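Local structure of acyl-CoA dehydrogenase FadE3 (Mycobacterium smegmatis, 4IV6) at residues L43-T46 and M47-I50; G87-G90 and G91-V95; D263-R266 and Y267-E270. The protein belongs to the acyl-CoA dehydrogenase family of flavoproteins and holds dihydroflavine-adenine dinucleotide in a four-chain assembly. All coordinates share one frame; numbering follows the deposited sequence. Where two conformers were deposited one is given.

Contact 1: L43-T46 and M47-I50; sequences LIET and MKEI
Lys48 reaches back over the preceding turn of its helix toward Ile44 and Glu45, and it illustrates how a long side chain can be apolar along its length and polar at its end. Its CB rests on the backbone, with Lys48 CB 3.3 Å from Glu45 O and Lys48 CG 3.4 Å from Ile44 O, because CG lies beside the backbone N (chi1 -65°). The chain then runs out extended. Lys48 CD passes 3.7 Å from Glu45 OE1, while Lys48 CE lies 4.1 Å from Ile44 CG2 in the conformer given. At the tip, Lys48 NZ forms a long salt bridge to Glu45 OE1, 3.9 Å away, and a hydrogen bond to Gly118 O beyond the helix. Glu45 meets it by folding back at chi2 (63°). Round the helix, a water links Thr46 and Glu49: it lies 2.6 Å from Thr46 OG1 and donates to Glu49 OE1 at 2.7 Å. Backbone i to i+4 bonds run from Met47 N to Leu43 O through Ile50 N to Thr46 O. Thr46, Met47 and Ile50 pack on helix 9-26 through Phe21, Gln25 and Ile14, whereas Ile44 and Lys48 lean on the loop residues Tyr39 and Phe53.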
loop_
_atom_site.group_PDB
_atom_site.type_symbol
_atom_site.label_atom_id
_atom_site.label_comp_id
_atom_site.label_asym_id
_atom_site.label_seq_id
_atom_site.Cartn_x
_atom_site.Cartn_y
_atom_site.Cartn_z
ATOM N N LEU B 43 34.471 6.488 -17.917
ATOM C CA LEU B 43 33.619 7.254 -17.015
ATOM C C LEU B 43 34.235 7.319 -15.596
ATOM O O LEU B 43 34.274 8.381 -14.977
ATOM C CB LEU B 43 32.199 6.661 -16.977
ATOM C CG LEU B 43 31.431 6.731 -18.305
ATOM C CD1 LEU B 43 30.073 6.061 -18.180
ATOM C CD2 LEU B 43 31.267 8.172 -18.787
ATOM N N ILE B 44 34.726 6.192 -15.101
ATOM C CA ILE B 44 35.280 6.153 -13.758
ATOM C C ILE B 44 36.560 7.006 -13.678
ATOM O O ILE B 44 36.786 7.700 -12.686
ATOM C CB ILE B 44 35.484 4.697 -13.283
ATOM C CG1 ILE B 44 34.118 4.092 -12.938
ATOM C CG2 ILE B 44 36.369 4.644 -12.050
ATOM C CD1 ILE B 44 34.164 2.641 -12.515
ATOM N N GLU B 45 37.358 6.990 -14.734
ATOM C CA GLU B 45 38.563 7.805 -14.793
ATOM C C GLU B 45 38.221 9.300 -14.735
ATOM O O GLU B 45 38.863 10.046 -14.018
ATOM C CB GLU B 45 39.364 7.451 -16.044
ATOM C CG GLU B 45 40.800 7.906 -16.019
ATOM C CD GLU B 45 41.636 7.259 -14.910
ATOM O OE1 GLU B 45 41.391 6.116 -14.453
ATOM O OE2 GLU B 45 42.573 7.942 -14.499
ATOM N N THR B 46 37.184 9.711 -15.448
ATOM C CA THR B 46 36.718 11.083 -15.375
ATOM C C THR B 46 36.241 11.389 -13.953
ATOM O O THR B 46 36.479 12.468 -13.434
ATOM C CB THR B 46 35.594 11.352 -16.397
ATOM O OG1 THR B 46 36.095 11.115 -17.725
ATOM C CG2 THR B 46 35.078 12.787 -16.281
ATOM N N MET B 47 35.602 10.424 -13.299
ATOM C CA MET B 47 35.192 10.617 -11.901
ATOM C C MET B 47 36.378 10.832 -10.994
ATOM O O MET B 47 36.356 11.706 -10.119
ATOM C CB MET B 47 34.348 9.442 -11.405
ATOM C CG MET B 47 32.993 9.420 -12.087
ATOM S SD MET B 47 32.126 7.858 -11.887
ATOM C CE MET B 47 32.064 7.717 -10.113
ATOM N N LYS B 48 37.440 10.078 -11.223
ATOM C CA LYS B 48 38.664 10.310 -10.471
ATOM C C LYS B 48 39.181 11.765 -10.636
ATOM O O LYS B 48 39.488 12.428 -9.642
ATOM C CB LYS B 48 39.737 9.314 -10.875
ATOM C CG LYS B 48 39.407 7.873 -10.538
ATOM C CD LYS B 48 40.543 6.962 -10.946
ATOM C CE LYS B 48 40.137 5.532 -10.724
ATOM N NZ LYS B 48 41.276 4.616 -10.842
ATOM N N GLU B 49 39.253 12.256 -11.867
ATOM C CA GLU B 49 39.742 13.620 -12.142
ATOM C C GLU B 49 38.862 14.697 -11.477
ATOM O O GLU B 49 39.351 15.686 -10.950
ATOM C CB GLU B 49 39.798 13.857 -13.656
ATOM C CG GLU B 49 40.763 12.923 -14.394
ATOM C CD GLU B 49 40.538 12.811 -15.917
ATOM O OE1 GLU B 49 39.570 13.402 -16.480
ATOM O OE2 GLU B 49 41.348 12.080 -16.550
ATOM N N ILE B 50 37.555 14.476 -11.533
ATOM C CA ILE B 50 36.555 15.346 -10.897
ATOM C C ILE B 50 36.795 15.456 -9.385
ATOM O O ILE B 50 36.445 16.445 -8.777
ATOM C CB ILE B 50 35.126 14.785 -11.140
ATOM C CG1 ILE B 50 34.687 15.046 -12.575
ATOM C CG2 ILE B 50 34.090 15.398 -10.199
ATOM C CD1 ILE B 50 33.338 14.453 -12.888
HETATM O O HOH W 1 37.844 12.913 -18.540
#

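Contact 2: G87-G90 and G91-V95; sequences GAMG and GHTVV
The imidazole of His92 is the flat group here, and Met89 O lies oblique to it, closer to the stem than to the ring: His92 CB is 3.5 Å from Met89 O. Phe53 meets the His92 ring edge-to-face, and both ring nitrogens are engaged, NE2 with Phe53 O and ND1 with Ala122 N. With CG anti to the backbone N (chi1 177°), the ring is carried out from the helix toward these partners.

The second flat group, the peptide carbonyl of Met89, is approached on both faces by one residue. Thr93 OG1 donates to Met89 O at 2.7 Å, tilted 32° from the carbonyl plane, and Thr93 N donates from the opposite face at 3.0 Å. This is the familiar habit of a helical threonine, whose hydroxyl turns back to the carbonyl four residues earlier and shares it with the regular backbone bond. The same hydroxyl also bonds Tyr71 OH. The Met89 and Thr93 side chains run alongside each other; the methionine, bent at chi2 and chi3, brings Met89 CE to 3.4 Å from Thr93 OG1.

Helix 83-102 belongs to the N-terminal domain of the acyl-CoA dehydrogenase fold, and near its glycines two waters bridge a gap in direct backbone bonding. One water accepts from Gly91 N at 2.9 Å and donates to Gly87 O, which Asn160 ND2 also bonds; a second links His92 N to Ala88 O in the same way, with Arg121 NH2 also on Ala88 O. Direct bonding resumes at Thr93 N and continues with Val94 N to Gly90 O, 3.0 Å. Gly91 lies about 6 Å from the bound dihydroflavine-adenine dinucleotide, while Val94 and Val95 touch Met124 of strand 122-125 and Thr93 packs against Val244 of helix 234-270.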
loop_
_atom_site.group_PDB
_atom_site.type_symbol
_atom_site.label_atom_id
_atom_site.label_comp_id
_atom_site.label_asym_id
_atom_site.label_seq_id
_atom_site.Cartn_x
_atom_site.Cartn_y
_atom_site.Cartn_z
ATOM N N GLY B 87 27.613 3.509 -6.935
ATOM C CA GLY B 87 28.071 2.281 -6.240
ATOM C C GLY B 87 29.576 2.143 -6.297
ATOM O O GLY B 87 30.210 1.648 -5.368
ATOM N N ALA B 88 30.161 2.605 -7.392
ATOM C CA ALA B 88 31.611 2.549 -7.578
ATOM C C ALA B 88 32.385 3.262 -6.495
ATOM O O ALA B 88 33.532 2.884 -6.210
ATOM C CB ALA B 88 31.992 3.141 -8.930
ATOM N N MET B 89 31.789 4.293 -5.898
ATOM C CA MET B 89 32.493 5.126 -4.899
ATOM C C MET B 89 31.954 5.046 -3.456
ATOM O O MET B 89 32.541 5.622 -2.551
ATOM C CB MET B 89 32.599 6.589 -5.388
ATOM C CG MET B 89 31.286 7.245 -5.811
ATOM S SD MET B 89 30.290 7.852 -4.426
ATOM C CE MET B 89 31.370 9.044 -3.742
ATOM N N GLY B 90 30.872 4.315 -3.236
ATOM C CA GLY B 90 30.230 4.240 -1.917
ATOM C C GLY B 90 31.065 3.615 -0.811
ATOM O O GLY B 90 31.427 4.283 0.176
ATOM N N GLY B 91 31.387 2.336 -0.967
ATOM C CA GLY B 91 32.313 1.680 -0.050
ATOM C C GLY B 91 33.651 2.384 0.126
ATOM O O GLY B 91 34.202 2.412 1.226
ATOM N N HIS B 92 34.177 2.971 -0.950
ATOM C CA HIS B 92 35.417 3.730 -0.889
ATOM C C HIS B 92 35.270 4.901 0.064
ATOM O O HIS B 92 36.140 5.163 0.886
ATOM C CB HIS B 92 35.779 4.212 -2.291
ATOM C CG HIS B 92 36.999 5.060 -2.368
ATOM N ND1 HIS B 92 38.249 4.550 -2.661
ATOM C CD2 HIS B 92 37.152 6.402 -2.276
ATOM C CE1 HIS B 92 39.126 5.539 -2.702
ATOM N NE2 HIS B 92 38.479 6.676 -2.484
ATOM N N THR B 93 34.152 5.600 -0.022
ATOM C CA THR B 93 33.872 6.694 0.918
ATOM C C THR B 93 33.782 6.209 2.383
ATOM O O THR B 93 34.322 6.831 3.308
ATOM C CB THR B 93 32.566 7.420 0.546
ATOM O OG1 THR B 93 32.559 7.728 -0.869
ATOM C CG2 THR B 93 32.432 8.684 1.346
ATOM N N VAL B 94 33.098 5.103 2.587
ATOM C CA VAL B 94 32.961 4.561 3.928
ATOM C C VAL B 94 34.347 4.218 4.481
ATOM O O VAL B 94 34.646 4.557 5.616
ATOM C CB VAL B 94 32.011 3.354 3.946
ATOM C CG1 VAL B 94 31.984 2.710 5.311
ATOM C CG2 VAL B 94 30.596 3.794 3.553
ATOM N N VAL B 95 35.208 3.590 3.669
ATOM C CA VAL B 95 36.560 3.256 4.143
ATOM C C VAL B 95 37.348 4.523 4.436
ATOM O O VAL B 95 38.080 4.573 5.442
ATOM C CB VAL B 95 37.359 2.375 3.153
ATOM C CG1 VAL B 95 38.781 2.153 3.651
ATOM C CG2 VAL B 95 36.662 1.050 2.942
HETATM O O HOH W 2 29.945 0.789 -2.950
HETATM O O HOH W 3 33.634 1.778 -3.580
#

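Contact 3: D263-R266 and Y267-E270; sequences DALR and YSQE
With CG set anti to the backbone N (chi1 172°) and a bend at chi3 (51°), Arg266 curls along the helix and lays its guanidinium between two carboxylates, Asp263 one turn before and Glu270 one turn after. Arg266 NH1 donates to Glu270 OE1 at 3.1 Å, with the acceptor in the guanidinium plane but the donor lifted above the carboxylate plane, the two planes being 45° apart. The aliphatic part joins in, Arg266 CG passing 3.4 Å from Glu270 OE2. On the other side Arg266 NH2 reaches Asp263 OD1 in a weak bond of 3.3 Å. Asp263 has a second hold, since its OD2 is hydrogen-bonded to Tyr355 OH.

This salt-bridge network of i-3 and i+4 spacing lies on the last turns of helix 234-270, in the C-terminal helical domain of the acyl-CoA dehydrogenase fold. There the backbone bonding becomes uneven: Gln269 N makes a weak 3.5 Å bond to Leu265 O and a shorter one to Arg266 O. Side chains supplement it at Leu265 O. Ser268 OG donates to Leu265 O at 2.8 Å from one face of the carbonyl, and Gln269 NE2 to the same Leu265 O at 2.9 Å from the opposite face, nearly straight. Tyr267 stacks on His341 and comes within about 5 Å of a bound dihydroflavine-adenine dinucleotide, while Leu265 and Gln269 pack against Gly385 and Val381 of a second subunit.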
loop_
_atom_site.group_PDB
_atom_site.type_symbol
_atom_site.label_atom_id
_atom_site.label_comp_id
_atom_site.label_asym_id
_atom_site.label_seq_id
_atom_site.Cartn_x
_atom_site.Cartn_y
_atom_site.Cartn_z
ATOM N N ASP B 263 11.701 10.829 -16.443
ATOM C CA ASP B 263 11.319 10.159 -17.680
ATOM C C ASP B 263 9.808 10.012 -17.786
ATOM O O ASP B 263 9.227 10.236 -18.837
ATOM C CB ASP B 263 11.970 8.776 -17.810
ATOM C CG ASP B 263 13.446 8.843 -18.167
ATOM O OD1 ASP B 263 13.993 9.978 -18.300
ATOM O OD2 ASP B 263 14.078 7.753 -18.292
ATOM N N ALA B 264 9.170 9.622 -16.692
ATOM C CA ALA B 264 7.730 9.450 -16.666
ATOM C C ALA B 264 6.996 10.778 -16.922
ATOM O O ALA B 264 6.057 10.837 -17.698
ATOM C CB ALA B 264 7.316 8.866 -15.338
ATOM N N LEU B 265 7.447 11.843 -16.282
ATOM C CA LEU B 265 6.803 13.150 -16.447
ATOM C C LEU B 265 6.954 13.672 -17.856
ATOM O O LEU B 265 5.989 14.150 -18.447
ATOM C CB LEU B 265 7.402 14.151 -15.478
ATOM C CG LEU B 265 6.827 15.563 -15.514
ATOM C CD1 LEU B 265 5.333 15.576 -15.249
ATOM C CD2 LEU B 265 7.546 16.385 -14.451
ATOM N N ARG B 266 8.159 13.552 -18.403
ATOM C CA ARG B 266 8.399 13.924 -19.782
ATOM C C ARG B 266 7.552 13.089 -20.729
ATOM O O ARG B 266 6.861 13.630 -21.589
ATOM C CB ARG B 266 9.865 13.767 -20.163
ATOM C CG ARG B 266 10.117 13.970 -21.653
ATOM C CD ARG B 266 11.605 13.885 -22.035
ATOM N NE ARG B 266 12.239 12.666 -21.500
ATOM C CZ ARG B 266 11.955 11.405 -21.869
ATOM N NH1 ARG B 266 11.036 11.113 -22.813
ATOM N NH2 ARG B 266 12.612 10.409 -21.296
ATOM N N TYR B 267 7.610 11.765 -20.593
ATOM C CA TYR B 267 6.821 10.917 -21.484
ATOM C C TYR B 267 5.331 11.267 -21.435
ATOM O O TYR B 267 4.676 11.237 -22.456
ATOM C CB TYR B 267 6.983 9.438 -21.138
ATOM C CG TYR B 267 6.417 8.519 -22.179
ATOM C CD1 TYR B 267 7.067 8.328 -23.406
ATOM C CD2 TYR B 267 5.234 7.829 -21.948
ATOM C CE1 TYR B 267 6.542 7.472 -24.388
ATOM C CE2 TYR B 267 4.703 6.967 -22.901
ATOM C CZ TYR B 267 5.345 6.795 -24.127
ATOM O OH TYR B 267 4.795 5.915 -25.049
ATOM N N SER B 268 4.818 11.597 -20.259
ATOM C CA SER B 268 3.383 11.868 -20.058
ATOM C C SER B 268 2.892 13.134 -20.773
ATOM O O SER B 268 1.683 13.339 -20.970
ATOM C CB SER B 268 3.046 11.991 -18.575
ATOM O OG SER B 268 3.365 13.277 -18.067
ATOM N N GLN B 269 3.848 13.965 -21.170
ATOM C CA GLN B 269 3.569 15.128 -21.973
ATOM C C GLN B 269 3.759 14.853 -23.479
ATOM O O GLN B 269 3.150 15.504 -24.282
ATOM C CB GLN B 269 4.488 16.270 -21.531
ATOM C CG GLN B 269 4.181 16.747 -20.128
ATOM C CD GLN B 269 5.303 17.607 -19.579
ATOM O OE1 GLN B 269 5.404 18.798 -19.887
ATOM N NE2 GLN B 269 6.179 16.997 -18.809
ATOM N N GLU B 270 4.598 13.885 -23.836
ATOM C CA GLU B 270 4.876 13.580 -25.225
ATOM C C GLU B 270 3.826 12.634 -25.800
ATOM O O GLU B 270 3.398 12.819 -26.889
ATOM C CB GLU B 270 6.266 12.966 -25.372
ATOM C CG GLU B 270 7.383 13.949 -25.060
ATOM C CD GLU B 270 8.757 13.289 -24.985
ATOM O OE1 GLU B 270 8.845 12.039 -24.856
ATOM O OE2 GLU B 270 9.770 14.030 -25.023
#

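From the N terminus the three contacts follow in series, none nested in or crossing another, and each is local to one helix, closing helical turns and no long loop. Contact 1 lies on helix 41-50 and contact 2 on helix 83-102, both in the N-terminal domain; they touch where, in the conformer given, Ile44 CD1 packs on Ala88 CB at 4.2 Å. Contact 3 comes much later, at the end of helix 234-270 in the C-terminal domain, its centre about 33 Å from that of contact 2. Yet helix 234-270 also reaches contact 2, through Val244 and Met238, and thus spans both regions, from the buried middle of the chain to a subunit boundary.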